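Long-range contact in tryptophan decarboxylase 1 (Oryza sativa subsp. japonica, PDB 6KHO), which decarboxylates tryptophan to tryptamine and 5-hydroxytryptophan to serotonin, using pyridoxal 5'-phosphate as cofactor: residues Val270-Val278 against Val429-Cys437. Sequence-based numbering, arbitrary orientation.
Sequences VGTTSSNAV and VPRNFALVC. With PLP (pyridoxal-5'-phosphate), chain C.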
# COMPACT_ATOMS: atom_id res chain seq x y z
N VAL A 270 2.27 4.80 -22.07
CA VAL A 270 3.57 4.69 -22.71
C VAL A 270 4.18 3.37 -22.25
O VAL A 270 4.67 3.25 -21.12
CB VAL A 270 4.48 5.88 -22.38
CG1 VAL A 270 5.86 5.68 -23.01
CG2 VAL A 270 3.85 7.17 -22.86
N GLY A 271 4.14 2.36 -23.13
CA GLY A 271 4.65 1.04 -22.79
C GLY A 271 3.57 0.10 -22.29
O GLY A 271 3.58 -0.30 -21.12
N THR A 272 2.64 -0.28 -23.15
CA THR A 272 1.52 -1.10 -22.71
C THR A 272 2.01 -2.48 -22.26
O THR A 272 3.07 -2.96 -22.67
CB THR A 272 0.49 -1.30 -23.82
OG1 THR A 272 1.11 -1.98 -24.92
CG2 THR A 272 -0.10 0.05 -24.29
N THR A 273 1.20 -3.12 -21.42
CA THR A 273 1.60 -4.39 -20.81
C THR A 273 1.71 -5.50 -21.85
O THR A 273 2.64 -6.32 -21.79
CB THR A 273 0.59 -4.77 -19.73
OG1 THR A 273 0.57 -3.75 -18.72
CG2 THR A 273 0.99 -6.09 -19.08
N SER A 274 0.78 -5.56 -22.79
CA SER A 274 0.75 -6.66 -23.75
C SER A 274 1.96 -6.62 -24.68
O SER A 274 2.76 -7.56 -24.73
CB SER A 274 -0.55 -6.65 -24.54
OG SER A 274 -0.53 -7.69 -25.51
N SER A 275 2.11 -5.52 -25.43
CA SER A 275 3.09 -5.48 -26.51
C SER A 275 3.96 -4.22 -26.49
O SER A 275 4.64 -3.96 -27.49
CB SER A 275 2.38 -5.61 -27.86
OG SER A 275 1.66 -4.43 -28.19
N ASN A 276 3.97 -3.46 -25.40
CA ASN A 276 4.75 -2.22 -25.30
C ASN A 276 4.39 -1.24 -26.42
O ASN A 276 5.27 -0.60 -27.00
CB ASN A 276 6.25 -2.51 -25.30
CG ASN A 276 6.79 -2.76 -23.91
OD1 ASN A 276 6.05 -2.69 -22.92
ND2 ASN A 276 8.08 -3.03 -23.82
N ALA A 277 3.10 -1.13 -26.72
CA ALA A 277 2.65 -0.04 -27.56
C ALA A 277 2.83 1.29 -26.82
O ALA A 277 2.89 1.33 -25.58
CB ALA A 277 1.20 -0.24 -27.97
N VAL A 278 2.91 2.38 -27.58
CA VAL A 278 3.13 3.71 -27.01
C VAL A 278 2.09 4.67 -27.58
O VAL A 278 2.08 4.90 -28.80
CB VAL A 278 4.54 4.24 -27.29
CG1 VAL A 278 4.63 5.70 -26.87
CG2 VAL A 278 5.60 3.40 -26.54
N VAL A 429 5.43 -7.36 -33.24
CA VAL A 429 5.38 -5.90 -33.28
C VAL A 429 6.80 -5.37 -33.16
O VAL A 429 7.71 -6.09 -32.73
CB VAL A 429 4.48 -5.31 -32.16
CG1 VAL A 429 3.03 -5.79 -32.30
CG2 VAL A 429 5.05 -5.64 -30.76
N PRO A 430 7.03 -4.11 -33.53
CA PRO A 430 8.35 -3.51 -33.29
C PRO A 430 8.65 -3.47 -31.80
O PRO A 430 7.75 -3.29 -30.97
CB PRO A 430 8.23 -2.10 -33.87
CG PRO A 430 7.05 -2.16 -34.80
CD PRO A 430 6.12 -3.19 -34.24
N ARG A 431 9.92 -3.67 -31.46
CA ARG A 431 10.37 -3.66 -30.06
C ARG A 431 10.79 -2.24 -29.69
O ARG A 431 11.73 -1.69 -30.27
CB ARG A 431 11.53 -4.64 -29.86
CG ARG A 431 12.17 -4.62 -28.45
CD ARG A 431 13.63 -5.09 -28.48
NE ARG A 431 14.40 -4.33 -29.45
CZ ARG A 431 14.82 -3.08 -29.27
NH1 ARG A 431 14.56 -2.45 -28.13
NH2 ARG A 431 15.50 -2.46 -30.22
N ASN A 432 10.09 -1.64 -28.71
CA ASN A 432 10.44 -0.30 -28.24
C ASN A 432 11.38 -0.31 -27.05
O ASN A 432 12.21 0.60 -26.91
CB ASN A 432 9.17 0.47 -27.86
CG ASN A 432 8.31 0.81 -29.06
OD1 ASN A 432 8.82 1.30 -30.06
ND2 ASN A 432 7.01 0.52 -28.97
N PHE A 433 11.28 -1.32 -26.18
CA PHE A 433 12.04 -1.32 -24.93
C PHE A 433 12.74 -2.66 -24.74
O PHE A 433 13.53 -3.06 -25.60
CB PHE A 433 11.11 -0.95 -23.78
CG PHE A 433 10.37 0.36 -24.02
CD1 PHE A 433 11.05 1.57 -23.94
CD2 PHE A 433 9.04 0.37 -24.37
CE1 PHE A 433 10.39 2.77 -24.18
CE2 PHE A 433 8.36 1.56 -24.62
CZ PHE A 433 9.04 2.77 -24.52
N ALA A 434 12.47 -3.37 -23.64
CA ALA A 434 13.16 -4.62 -23.37
C ALA A 434 12.23 -5.83 -23.46
O ALA A 434 12.56 -6.91 -22.95
CB ALA A 434 13.86 -4.58 -22.01
N LEU A 435 11.08 -5.67 -24.10
CA LEU A 435 10.13 -6.76 -24.31
C LEU A 435 10.06 -7.09 -25.79
O LEU A 435 9.91 -6.19 -26.63
CB LEU A 435 8.74 -6.39 -23.78
CG LEU A 435 7.55 -7.26 -24.20
CD1 LEU A 435 7.48 -8.54 -23.35
CD2 LEU A 435 6.25 -6.48 -24.11
N VAL A 436 10.18 -8.37 -26.12
CA VAL A 436 10.07 -8.86 -27.49
C VAL A 436 8.83 -9.75 -27.57
O VAL A 436 8.67 -10.68 -26.77
CB VAL A 436 11.32 -9.64 -27.92
CG1 VAL A 436 11.10 -10.29 -29.28
CG2 VAL A 436 12.53 -8.74 -27.94
N CYS A 437 7.96 -9.47 -28.53
CA CYS A 437 6.80 -10.31 -28.79
C CYS A 437 7.07 -11.13 -30.05
O CYS A 437 7.43 -10.57 -31.09
CB CYS A 437 5.52 -9.47 -28.95
SG CYS A 437 4.90 -8.65 -27.44
N1 PLP C . 0.11 -0.32 -15.99
C2 PLP C . 1.20 -0.76 -16.71
C2A PLP C . 1.52 -0.20 -18.06
C3 PLP C . 2.02 -1.74 -16.19
O3 PLP C . 3.10 -2.17 -16.91
C4 PLP C . 1.76 -2.28 -14.93
C4A PLP C . 2.83 -3.04 -14.21
C5 PLP C . 0.66 -1.84 -14.21
C6 PLP C . -0.17 -0.86 -14.75
C5A PLP C . 0.41 -2.47 -12.85
O4P PLP C . -0.53 -1.78 -12.07
P PLP C . -0.52 -1.90 -10.45
O1P PLP C . -0.46 -3.34 -10.03
O2P PLP C . -1.78 -1.22 -9.96
O3P PLP C . 0.69 -1.22 -9.85
O HOH W 1 7.16 -3.05 -28.34
O HOH W 2 7.32 -5.81 -27.91
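Asn276 enters between Phe433 and Leu435 where the loop after strand 262-269, in the large PLP domain of this fold-type I decarboxylase, meets the hairpin connection leading into strand 435-440 of the small four-stranded antiparallel sheet. Its amide plane stands at 84° to the Phe433 ring and meets that ring at the rim beside CD2, not over a face, while amide carbon CG of Asn276 lies 3.8 Å from CD2 of Leu435. Farther round the same rim, Val278 CG2 touches Phe433 CE2 at 3.8 Å. One face of the Phe433 ring is taken by CB of its own neighbour Asn432.

The direct hydrogen bond between the segments runs from Asn432 ND2 to the backbone O of Asn276, 2.9 Å long, with an N-H...O angle of 155°. In Asn432, CG anti to its carbonyl carbon (chi1 -68°) carries the amide toward the loop, and the acceptor lies in the plane of that amide. A leucine here would probably leave the carbonyl of Asn276 without this donor and the loop less firmly tied to the hairpin.

Toward the strand, Leu435 CD2 and Cys437 SG both pack against the carbonyl O of Ser274, the sulfur at 3.6 Å; that oxygen accepts a hydrogen bond from Arg485 of the neighbouring strand 481-487. Val429 CG2 lies against CB of Ser275. Gly271 and Thr273, earlier in the loop, line the PLP pocket; Asn276 itself also touches the serotonin-binding Phe104. Two waters link Ser275 O to the 429-437 segment: one, 2.8 Å from that oxygen, also lies 2.7 Å from Pro430 O, and the other reaches Leu435 O at 2.9 Å.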